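PDB 4ZSF: BsaWI endonuclease, which probably cleaves DNA as a restriction endonuclease of the PD-(D/E)XK superfamily and is seen here bound to DNA in a pre-specific complex. Local coordinates for residues Val143-Ile148 / Gly160-Lys165; Gln123-Asn127 / Lys155-Phe159; Glu251-Asp255 / Trp267-Lys272. One frame throughout, in Å; residues are numbered along the deposited sequence.

Contact 1 (Val143-Ile148 / Gly160-Lys165)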
loop_
_atom_site.group_PDB
_atom_site.type_symbol
_atom_site.label_atom_id
_atom_site.label_comp_id
_atom_site.label_asym_id
_atom_site.label_seq_id
_atom_site.Cartn_x
_atom_site.Cartn_y
_atom_site.Cartn_z
ATOM N N VAL A 143 13.650 -4.296 -1.291
ATOM C CA VAL A 143 13.675 -4.756 0.061
ATOM C C VAL A 143 14.484 -3.857 1.014
ATOM O O VAL A 143 14.099 -3.679 2.181
ATOM C CB VAL A 143 14.287 -6.192 0.041
ATOM C CG1 VAL A 143 14.403 -6.695 1.370
ATOM C CG2 VAL A 143 13.384 -7.084 -0.785
ATOM N N PHE A 144 15.663 -3.429 0.552
ATOM C CA PHE A 144 16.570 -2.593 1.371
ATOM C C PHE A 144 16.693 -1.209 0.780
ATOM O O PHE A 144 16.756 -1.068 -0.429
ATOM C CB PHE A 144 17.935 -3.264 1.456
ATOM C CG PHE A 144 17.857 -4.592 2.146
ATOM C CD1 PHE A 144 17.543 -4.655 3.504
ATOM C CD2 PHE A 144 17.979 -5.784 1.419
ATOM C CE1 PHE A 144 17.386 -5.951 4.146
ATOM C CE2 PHE A 144 17.881 -7.051 2.045
ATOM C CZ PHE A 144 17.537 -7.140 3.381
ATOM N N ASP A 145 16.845 -0.204 1.634
ATOM C CA ASP A 145 16.911 1.201 1.237
ATOM C C ASP A 145 18.352 1.570 0.864
ATOM O O ASP A 145 18.612 2.309 -0.078
ATOM C CB ASP A 145 16.410 2.034 2.416
ATOM C CG ASP A 145 14.954 1.696 2.744
ATOM O OD1 ASP A 145 14.119 1.704 1.786
ATOM O OD2 ASP A 145 14.646 1.354 3.908
ATOM N N LEU A 146 19.291 0.982 1.592
ATOM C CA LEU A 146 20.691 1.312 1.448
ATOM C C LEU A 146 21.532 0.036 1.505
ATOM O O LEU A 146 21.114 -0.951 2.104
ATOM C CB LEU A 146 21.137 2.225 2.578
ATOM C CG LEU A 146 20.413 3.573 2.689
ATOM C CD1 LEU A 146 20.847 4.325 4.013
ATOM C CD2 LEU A 146 20.851 4.356 1.465
ATOM N N TYR A 147 22.725 0.082 0.932
ATOM C CA TYR A 147 23.682 -1.019 1.037
ATOM C C TYR A 147 25.027 -0.449 1.495
ATOM O O TYR A 147 25.291 0.760 1.306
ATOM C CB TYR A 147 23.855 -1.734 -0.296
ATOM C CG TYR A 147 22.608 -2.491 -0.695
ATOM C CD1 TYR A 147 22.420 -3.797 -0.276
ATOM C CD2 TYR A 147 21.595 -1.856 -1.416
ATOM C CE1 TYR A 147 21.261 -4.510 -0.651
ATOM C CE2 TYR A 147 20.412 -2.541 -1.786
ATOM C CZ TYR A 147 20.264 -3.870 -1.381
ATOM O OH TYR A 147 19.136 -4.611 -1.776
ATOM N N ILE A 148 25.883 -1.290 2.075
ATOM C CA ILE A 148 27.190 -0.744 2.489
ATOM C C ILE A 148 28.282 -1.644 1.941
ATOM O O ILE A 148 28.158 -2.896 1.944
ATOM C CB ILE A 148 27.270 -0.540 4.019
ATOM C CG1 ILE A 148 28.620 0.091 4.435
ATOM C CG2 ILE A 148 26.965 -1.852 4.822
ATOM C CD1 ILE A 148 28.611 0.617 5.944
ATOM N N GLY A 160 26.760 -5.388 3.639
ATOM C CA GLY A 160 25.644 -5.134 4.543
ATOM C C GLY A 160 24.424 -4.568 3.820
ATOM O O GLY A 160 24.572 -3.926 2.753
ATOM N N CYS A 161 23.245 -4.878 4.375
ATOM C CA CYS A 161 21.933 -4.462 3.867
ATOM C C CYS A 161 21.284 -3.618 4.967
ATOM O O CYS A 161 21.297 -3.995 6.151
ATOM C CB CYS A 161 21.067 -5.706 3.609
ATOM S SG CYS A 161 21.762 -6.840 2.398
ATOM N N ILE A 162 20.731 -2.472 4.596
ATOM C CA ILE A 162 20.267 -1.501 5.565
ATOM C C ILE A 162 18.838 -1.047 5.256
ATOM O O ILE A 162 18.514 -0.650 4.115
ATOM C CB ILE A 162 21.183 -0.233 5.533
ATOM C CG1 ILE A 162 22.642 -0.621 5.870
ATOM C CG2 ILE A 162 20.601 0.885 6.438
ATOM C CD1 ILE A 162 23.650 0.475 5.361
ATOM N N GLN A 163 17.981 -1.095 6.272
ATOM C CA GLN A 163 16.609 -0.544 6.170
ATOM C C GLN A 163 16.613 0.796 6.841
ATOM O O GLN A 163 17.120 0.914 7.929
ATOM C CB GLN A 163 15.622 -1.464 6.823
ATOM C CG GLN A 163 15.561 -2.832 6.033
ATOM C CD GLN A 163 14.720 -3.890 6.744
ATOM O OE1 GLN A 163 14.463 -3.802 7.945
ATOM N NE2 GLN A 163 14.235 -4.848 5.982
ATOM N N SER A 164 16.066 1.833 6.212
ATOM C CA SER A 164 16.190 3.141 6.863
ATOM C C SER A 164 14.852 3.809 6.838
ATOM O O SER A 164 14.506 4.340 5.792
ATOM C CB SER A 164 17.250 4.028 6.170
ATOM O OG SER A 164 16.812 4.482 4.887
ATOM N N LYS A 165 14.150 3.787 7.989
ATOM C CA LYS A 165 12.733 4.133 8.146
ATOM C C LYS A 165 12.486 5.399 8.948
ATOM O O LYS A 165 13.140 5.619 9.977
ATOM C CB LYS A 165 12.034 2.984 8.837
ATOM C CG LYS A 165 12.136 1.657 8.043
ATOM C CD LYS A 165 11.940 1.879 6.516
ATOM C CE LYS A 165 12.258 0.589 5.723
ATOM N NZ LYS A 165 12.166 0.779 4.244
#
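The F144 ring has C161 CB over the centre of one face, a CH-pi contact 3.5 Å from the ring centroid, with C161 SG above the same face as a sulfur-aromatic partner. V143 CG1 covers the opposite face toward the rim, while Y147 OH and Q163 CG lie at the edge. Helices 129-140 and 172-184 cover this side of the hairpin. On the other face of the sheet, L146 CB meets I162 CB at 3.8 Å, and G160, having no side chain, lets I148 CG2 settle 3.5 Å from its CA. The antiparallel ladder starts at a classic beta bulge: D145 N and L146 N both donate to I162 O. The bulge leaves the D145 carboxylate facing the end of strand 160-165. Its OD2 accepts S164 N on the anti lone pair (2.7 Å, nearly straight at 172°) and K165 NZ on the syn one at 2.6 Å, the lysine bending at chi2 (-41°). Two donors thus fix one oxygen and the carboxylate's rotation, while OD1 lies near E92 OE2. D145 just before one strand and Q163-S164-K165 on the next, close to the DNA, are consistent with the PD-(D/E)XK arrangement, whose clustered carboxylates usually hold a metal ion.

Contact 2 (Gln123-Asn127 / Lys155-Phe159)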
loop_
_atom_site.group_PDB
_atom_site.type_symbol
_atom_site.label_atom_id
_atom_site.label_comp_id
_atom_site.label_asym_id
_atom_site.label_seq_id
_atom_site.Cartn_x
_atom_site.Cartn_y
_atom_site.Cartn_z
ATOM N N GLN A 123 29.420 -3.873 -13.643
ATOM C CA GLN A 123 30.390 -4.855 -13.141
ATOM C C GLN A 123 31.458 -4.242 -12.214
ATOM O O GLN A 123 32.627 -4.605 -12.271
ATOM C CB GLN A 123 31.052 -5.581 -14.326
ATOM C CG GLN A 123 30.044 -6.275 -15.207
ATOM N N GLU A 124 31.029 -3.378 -11.300
ATOM C CA GLU A 124 31.940 -2.706 -10.385
ATOM C C GLU A 124 31.932 -3.349 -8.987
ATOM O O GLU A 124 32.693 -2.908 -8.111
ATOM C CB GLU A 124 31.581 -1.215 -10.273
ATOM C CG GLU A 124 31.923 -0.467 -11.541
ATOM C CD GLU A 124 31.123 0.810 -11.740
ATOM O OE1 GLU A 124 30.375 1.214 -10.834
ATOM O OE2 GLU A 124 31.260 1.419 -12.832
ATOM N N ILE A 125 31.106 -4.387 -8.800
ATOM C CA ILE A 125 30.950 -5.034 -7.472
ATOM C C ILE A 125 31.644 -6.376 -7.519
ATOM O O ILE A 125 31.391 -7.187 -8.409
ATOM C CB ILE A 125 29.452 -5.226 -7.092
ATOM C CG1 ILE A 125 28.757 -3.874 -7.064
ATOM C CG2 ILE A 125 29.317 -5.987 -5.761
ATOM C CD1 ILE A 125 29.413 -2.837 -6.120
ATOM N N ALA A 126 32.559 -6.614 -6.592
ATOM C CA ALA A 126 33.402 -7.803 -6.628
ATOM C C ALA A 126 32.825 -9.050 -5.946
ATOM O O ALA A 126 33.484 -10.096 -5.929
ATOM C CB ALA A 126 34.791 -7.467 -6.000
ATOM N N ASN A 127 31.639 -8.978 -5.374
ATOM C CA ASN A 127 31.091 -10.196 -4.710
ATOM C C ASN A 127 30.984 -11.373 -5.666
ATOM O O ASN A 127 30.877 -11.190 -6.875
ATOM C CB ASN A 127 29.699 -9.956 -4.121
ATOM C CG ASN A 127 29.698 -8.938 -3.012
ATOM O OD1 ASN A 127 30.032 -7.796 -3.247
ATOM N ND2 ASN A 127 29.236 -9.330 -1.820
ATOM N N LYS A 155 39.205 -3.997 -4.485
ATOM C CA LYS A 155 37.926 -4.466 -5.023
ATOM C C LYS A 155 36.874 -4.048 -4.023
ATOM O O LYS A 155 37.183 -3.954 -2.841
ATOM C CB LYS A 155 37.922 -5.977 -5.209
ATOM C CG LYS A 155 38.698 -6.415 -6.452
ATOM C CD LYS A 155 38.983 -7.880 -6.397
ATOM C CE LYS A 155 40.000 -8.184 -5.297
ATOM N NZ LYS A 155 40.941 -9.272 -5.709
ATOM N N GLU A 156 35.638 -3.809 -4.479
ATOM C CA GLU A 156 34.623 -3.313 -3.583
ATOM C C GLU A 156 33.584 -4.401 -3.390
ATOM O O GLU A 156 33.035 -4.955 -4.367
ATOM C CB GLU A 156 33.993 -2.019 -4.183
ATOM C CG GLU A 156 32.913 -1.363 -3.301
ATOM C CD GLU A 156 32.509 0.033 -3.781
ATOM O OE1 GLU A 156 32.940 0.462 -4.910
ATOM O OE2 GLU A 156 31.783 0.722 -3.021
ATOM N N TYR A 157 33.284 -4.688 -2.121
ATOM C CA TYR A 157 32.371 -5.766 -1.759
ATOM C C TYR A 157 31.166 -5.231 -1.035
ATOM O O TYR A 157 31.359 -4.531 -0.062
ATOM C CB TYR A 157 33.053 -6.748 -0.833
ATOM C CG TYR A 157 34.224 -7.432 -1.494
ATOM C CD1 TYR A 157 34.033 -8.601 -2.227
ATOM C CD2 TYR A 157 35.524 -6.883 -1.416
ATOM C CE1 TYR A 157 35.140 -9.249 -2.852
ATOM C CE2 TYR A 157 36.610 -7.523 -2.036
ATOM C CZ TYR A 157 36.405 -8.683 -2.742
ATOM O OH TYR A 157 37.495 -9.282 -3.332
ATOM N N VAL A 158 29.947 -5.613 -1.448
ATOM C CA VAL A 158 28.786 -5.346 -0.588
ATOM C C VAL A 158 28.823 -6.306 0.613
ATOM O O VAL A 158 28.867 -7.516 0.425
ATOM C CB VAL A 158 27.461 -5.530 -1.354
ATOM C CG1 VAL A 158 26.250 -5.407 -0.390
ATOM C CG2 VAL A 158 27.397 -4.512 -2.447
ATOM N N PHE A 159 28.778 -5.786 1.844
ATOM C CA PHE A 159 28.760 -6.715 2.997
ATOM C C PHE A 159 27.515 -6.475 3.874
ATOM O O PHE A 159 27.282 -7.248 4.813
ATOM C CB PHE A 159 30.032 -6.571 3.851
ATOM C CG PHE A 159 30.145 -5.227 4.638
ATOM C CD1 PHE A 159 30.733 -4.098 4.051
ATOM C CD2 PHE A 159 29.647 -5.128 5.962
ATOM C CE1 PHE A 159 30.834 -2.853 4.784
ATOM C CE2 PHE A 159 29.784 -3.975 6.680
ATOM C CZ PHE A 159 30.327 -2.846 6.125
HETATM O O HOH W 1 35.177 -3.930 -7.342
HETATM O O HOH W 2 33.666 -0.367 -7.311
#
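With CG beside the backbone N (chi1 -64°) and the amide turned about the next bond, N127 lays its carboxamide against the backbone of V158. The loop it belongs to leaves helix 113-121 through a Schellman motif, with Q123 as C-prime residue, and crosses the start of strand 155-165, which forms a beta hairpin with strand 146-152. An asparagine suits the place because one flat group both accepts and donates: OD1 takes V158 N on an in-plane lone pair at 2.8 Å, and ND2 gives to V158 O at 2.9 Å and 174°. ND2 also reaches D131 OD2. The side-chain amide thus pairs with both backbone polar atoms of V158. Next to it A126 N donates to E156 O, almost straight at 172°. The small A126 methyl can then pack over one face of the Y157 ring, 3.6 Å from CE1, and beside K155 CB. I125 CG2 meets V158 CG2 in the apolar layer beneath helices 113-121 and 129-140. The E156 carboxylate binds T149 and R109 through OE2. Two waters finish the seam: one links E124 O to E156 N, and the other donates both to E124 O at 2.8 Å and to E156 OE1 at 2.6 Å.

Contact 3 (Glu251-Asp255 / Trp267-Lys272)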
loop_
_atom_site.group_PDB
_atom_site.type_symbol
_atom_site.label_atom_id
_atom_site.label_comp_id
_atom_site.label_asym_id
_atom_site.label_seq_id
_atom_site.Cartn_x
_atom_site.Cartn_y
_atom_site.Cartn_z
ATOM N N GLU A 251 33.584 -3.304 12.315
ATOM C CA GLU A 251 33.710 -4.650 12.824
ATOM C C GLU A 251 33.007 -5.654 11.904
ATOM O O GLU A 251 33.515 -6.751 11.688
ATOM C CB GLU A 251 33.146 -4.768 14.238
ATOM C CG GLU A 251 33.556 -6.117 14.834
ATOM C CD GLU A 251 33.003 -6.360 16.244
ATOM O OE1 GLU A 251 32.275 -5.487 16.793
ATOM O OE2 GLU A 251 33.305 -7.446 16.784
ATOM N N ALA A 252 31.821 -5.289 11.421
ATOM C CA ALA A 252 31.070 -6.143 10.504
ATOM C C ALA A 252 31.890 -6.403 9.224
ATOM O O ALA A 252 31.933 -7.549 8.711
ATOM C CB ALA A 252 29.735 -5.461 10.148
ATOM N N ALA A 253 32.509 -5.346 8.695
ATOM C CA ALA A 253 33.245 -5.513 7.408
ATOM C C ALA A 253 34.402 -6.510 7.609
ATOM O O ALA A 253 34.659 -7.395 6.753
ATOM C CB ALA A 253 33.765 -4.149 6.853
ATOM N N GLU A 254 35.079 -6.364 8.734
ATOM C CA GLU A 254 36.202 -7.224 9.059
ATOM C C GLU A 254 35.743 -8.683 9.100
ATOM O O GLU A 254 36.339 -9.570 8.476
ATOM C CB GLU A 254 36.799 -6.791 10.404
ATOM C CG GLU A 254 37.620 -7.890 11.135
ATOM C CD GLU A 254 38.927 -8.253 10.430
ATOM O OE1 GLU A 254 39.480 -7.388 9.704
ATOM O OE2 GLU A 254 39.399 -9.419 10.605
ATOM N N ASP A 255 34.654 -8.912 9.817
ATOM C CA ASP A 255 34.175 -10.288 10.028
ATOM C C ASP A 255 33.552 -10.833 8.747
ATOM O O ASP A 255 33.625 -12.027 8.522
ATOM C CB ASP A 255 33.200 -10.380 11.180
ATOM C CG ASP A 255 33.900 -10.336 12.544
ATOM O OD1 ASP A 255 35.181 -10.438 12.646
ATOM O OD2 ASP A 255 33.185 -10.196 13.544
ATOM N N TRP A 267 25.592 -13.275 15.009
ATOM C CA TRP A 267 26.670 -12.276 15.051
ATOM C C TRP A 267 26.194 -11.027 15.808
ATOM O O TRP A 267 25.071 -10.553 15.625
ATOM C CB TRP A 267 27.120 -11.879 13.646
ATOM C CG TRP A 267 28.305 -10.909 13.637
ATOM C CD1 TRP A 267 29.634 -11.271 13.573
ATOM C CD2 TRP A 267 28.273 -9.483 13.722
ATOM N NE1 TRP A 267 30.427 -10.130 13.594
ATOM C CE2 TRP A 267 29.612 -9.024 13.673
ATOM C CE3 TRP A 267 27.228 -8.534 13.788
ATOM C CZ2 TRP A 267 29.956 -7.646 13.709
ATOM C CZ3 TRP A 267 27.567 -7.135 13.819
ATOM C CH2 TRP A 267 28.911 -6.720 13.766
ATOM N N LYS A 268 27.041 -10.486 16.670
ATOM C CA LYS A 268 26.696 -9.238 17.315
ATOM C C LYS A 268 27.961 -8.391 17.484
ATOM O O LYS A 268 29.007 -8.954 17.760
ATOM C CB LYS A 268 26.042 -9.550 18.685
ATOM C CG LYS A 268 25.715 -8.261 19.467
ATOM C CD LYS A 268 24.863 -8.532 20.726
ATOM C CE LYS A 268 24.848 -7.294 21.712
ATOM N NZ LYS A 268 24.187 -7.644 23.021
ATOM N N ALA A 269 27.862 -7.068 17.330
ATOM C CA ALA A 269 29.018 -6.195 17.439
ATOM C C ALA A 269 29.566 -6.169 18.860
ATOM O O ALA A 269 28.796 -6.315 19.816
ATOM C CB ALA A 269 28.623 -4.787 17.019
ATOM N N GLY A 270 30.879 -5.996 18.996
ATOM C CA GLY A 270 31.460 -5.645 20.280
ATOM C C GLY A 270 31.629 -6.790 21.241
ATOM O O GLY A 270 31.784 -6.540 22.458
ATOM N N GLN A 271 31.627 -8.021 20.736
ATOM C CA GLN A 271 31.661 -9.209 21.616
ATOM C C GLN A 271 33.050 -9.864 21.714
ATOM O O GLN A 271 33.231 -10.854 22.462
ATOM C CB GLN A 271 30.662 -10.273 21.140
ATOM C CG GLN A 271 29.252 -9.743 20.983
ATOM C CD GLN A 271 28.715 -9.128 22.275
ATOM O OE1 GLN A 271 28.521 -9.845 23.274
ATOM N NE2 GLN A 271 28.473 -7.799 22.278
ATOM N N LYS A 272 34.021 -9.340 20.959
ATOM C CA LYS A 272 35.296 -10.063 20.807
ATOM C C LYS A 272 36.147 -9.904 22.070
ATOM O O LYS A 272 36.223 -8.803 22.633
ATOM C CB LYS A 272 36.072 -9.584 19.579
ATOM C CG LYS A 272 35.447 -9.945 18.232
ATOM C CD LYS A 272 36.474 -9.687 17.138
ATOM C CE LYS A 272 35.967 -10.031 15.752
ATOM N NZ LYS A 272 34.953 -9.036 15.363
ATOM O OXT LYS A 272 36.757 -10.872 22.558
HETATM O O HOH W 3 31.671 -8.931 17.965
HETATM O O HOH W 4 34.219 -6.832 19.496
#
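The ammonium group of K272, the C-terminal residue, comes between two carboxylates of the last helix. NZ meets E251 OE2 at 2.7 Å, on the lone pair away from the other oxygen, and D255 OD2 at 2.8 Å, on the syn side but 25° out of the carboxylate plane; a weaker bond runs to D255 OD1. A lysine suits this place because its long chain, extended until it bends at its last torsion, can carry a charge back from the chain end to the helix. D255 OD2 is shared: on its anti lone pair it accepts W267 NE1, 2.8 Å away in the indole plane and almost perfectly straight at 176°. The other oxygen of E251, OE1, accepts G270 N at 2.7 Å on its syn lone pair. Together E251, D255 and K272 make a salt-bridge network, its two acids spaced i to i+4 on one face of helix 243-258 and backbone-bonded from D255 N to E251 O. Between them A252 is small enough for the indole to lie close, with A252 CB 3.9 Å from W267 CH2.

Around this first shell, W267 O accepts R234 NH1, F263 stacks on the indole, and W188 meets it nearly at right angles, so the tryptophan is held from several directions. R259 binds D255 OD1 and would probably balance some of the acidic charge. In the tail, G270 takes a positive phi that turns the chain, and Q271 NE2 ties back to A269 O at 2.9 Å. Two waters donate to E251 OE2; one also donates to K268 O and accepts Q271 N, and the other accepts K272 N at 2.9 Å.

Overall arrangement
From the N terminus, the long helix 70-103 and helix 113-121 lead into residues 123-127, which meet residues 155-159 to close contact 2 around helix 129-140 and strand 146-152. Before that loop shuts, 143-148 has begun contact 1, completed by 160-165 across the hairpin turn, so the two contacts cross. They share strand 155-165 and touch where I148 O meets F159 N, so the loop after helix 113-121 is tied to the hairpin of the central sheet. Contact 3 follows in series, closing a short loop between helix 243-258 and the C terminus. It does not touch contact 1, but A252 and A253 pack on the ring of F159, linking the last helix to the hairpin.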